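Side-chain contact in rifin (Plasmodium falciparum, PDB 7JZK), which is a variant surface antigen of the malaria parasite whose V2 domain, the part in this chain, binds the LAIR1 ectodomain carried by an antibody and probably targets the receptor itself: residues D110-T113 against G114-Q118. Numbering follows the deposited sequence.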
loop_
_atom_site.group_PDB
_atom_site.type_symbol
_atom_site.label_atom_id
_atom_site.label_comp_id
_atom_site.label_asym_id
_atom_site.label_seq_id
_atom_site.Cartn_x
_atom_site.Cartn_y
_atom_site.Cartn_z
ATOM N N ASP B 110 -0.369 -11.147 2.094
ATOM C CA ASP B 110 0.287 -12.246 2.797
ATOM C C ASP B 110 1.213 -11.747 3.900
ATOM O O ASP B 110 1.192 -12.266 5.015
ATOM C CB ASP B 110 1.020 -13.119 1.764
ATOM C CG ASP B 110 0.043 -13.700 0.730
ATOM O OD1 ASP B 110 -1.157 -13.822 1.066
ATOM O OD2 ASP B 110 0.417 -13.949 -0.436
ATOM N N ALA B 111 2.007 -10.721 3.632
ATOM C CA ALA B 111 2.892 -10.184 4.664
ATOM C C ALA B 111 2.074 -9.579 5.809
ATOM O O ALA B 111 2.391 -9.760 6.984
ATOM C CB ALA B 111 3.847 -9.148 4.046
ATOM N N ILE B 112 0.973 -8.912 5.481
ATOM C CA ILE B 112 0.124 -8.353 6.512
ATOM C C ILE B 112 -0.463 -9.473 7.353
ATOM O O ILE B 112 -0.555 -9.357 8.568
ATOM C CB ILE B 112 -0.974 -7.484 5.884
ATOM C CG1 ILE B 112 -0.329 -6.310 5.176
ATOM C CG2 ILE B 112 -2.000 -7.017 6.964
ATOM C CD1 ILE B 112 -1.269 -5.564 4.281
ATOM N N THR B 113 -0.877 -10.566 6.709
ATOM C CA THR B 113 -1.448 -11.715 7.404
ATOM C C THR B 113 -0.440 -12.287 8.383
ATOM O O THR B 113 -0.756 -12.504 9.552
ATOM C CB THR B 113 -1.889 -12.767 6.367
ATOM O OG1 THR B 113 -2.951 -12.230 5.558
ATOM C CG2 THR B 113 -2.344 -14.074 7.016
ATOM N N GLY B 114 0.799 -12.468 7.953
ATOM C CA GLY B 114 1.800 -12.962 8.883
ATOM C C GLY B 114 2.024 -12.007 10.042
ATOM O O GLY B 114 2.147 -12.433 11.198
ATOM N N ALA B 115 2.027 -10.702 9.757
ATOM C CA ALA B 115 2.234 -9.732 10.824
ATOM C C ALA B 115 1.090 -9.782 11.833
ATOM O O ALA B 115 1.312 -9.870 13.047
ATOM C CB ALA B 115 2.377 -8.329 10.234
ATOM N N VAL B 116 -0.146 -9.788 11.337
ATOM C CA VAL B 116 -1.304 -9.814 12.215
ATOM C C VAL B 116 -1.311 -11.087 13.030
ATOM O O VAL B 116 -1.687 -11.084 14.209
ATOM C CB VAL B 116 -2.576 -9.680 11.367
ATOM C CG1 VAL B 116 -3.790 -10.095 12.158
ATOM C CG2 VAL B 116 -2.709 -8.275 10.863
ATOM N N THR B 117 -0.828 -12.181 12.441
ATOM C CA THR B 117 -0.749 -13.430 13.181
ATOM C C THR B 117 0.161 -13.259 14.383
ATOM O O THR B 117 -0.220 -13.573 15.521
ATOM C CB THR B 117 -0.238 -14.551 12.277
ATOM O OG1 THR B 117 -1.195 -14.828 11.240
ATOM C CG2 THR B 117 0.023 -15.809 13.100
ATOM N N GLN B 118 1.343 -12.685 14.161
ATOM C CA GLN B 118 2.225 -12.477 15.302
ATOM C C GLN B 118 1.587 -11.556 16.336
ATOM O O GLN B 118 1.672 -11.814 17.544
ATOM C CB GLN B 118 3.552 -11.894 14.842
ATOM C CG GLN B 118 4.177 -12.596 13.659
ATOM C CD GLN B 118 5.314 -13.476 14.088
ATOM O OE1 GLN B 118 5.209 -14.185 15.093
ATOM N NE2 GLN B 118 6.421 -13.424 13.351
#
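Thr117 turns its hydroxyl back onto the carbonyl of Thr113, one turn earlier in the alpha-helix 108-126, the last modelled helix of this RIFIN V2 domain. Thr113 O is thus gripped twice: by Thr117 N at 2.9 Å in the regular i to i+4 bond, and by Thr117 OG1, also 2.9 Å from that oxygen. The hydroxyl comes from above the carbonyl plane, 40° out of it, while the amide lies closer to that plane. With chi1 of Thr117 at -66°, OG1 sits beside its own backbone N and faces the preceding turn. Thr113 does the same one turn earlier, its OG1 bonding to Lys109 O; a hydroxyl returning to the i-4 carbonyl is common for threonine within a helix.

Three further backbone bonds continue the helical pattern, from Gly114 N to Asp110 O, from Ala115 N to Ala111 O and from Val116 N to Ile112 O.

The apolar contact lies on the buried face, where Ile112 and Val116 pack against helix 61-75, Ile112 on Ile68 and Val116 on Val61 and Ile64. Their side chains meet at an oblique angle through single methyls, Ile112 CG2 and Val116 CG2 being 4.2 Å apart. Val116 CG2, placed beside its own backbone N, also lies 3.3 Å from Ile112 O.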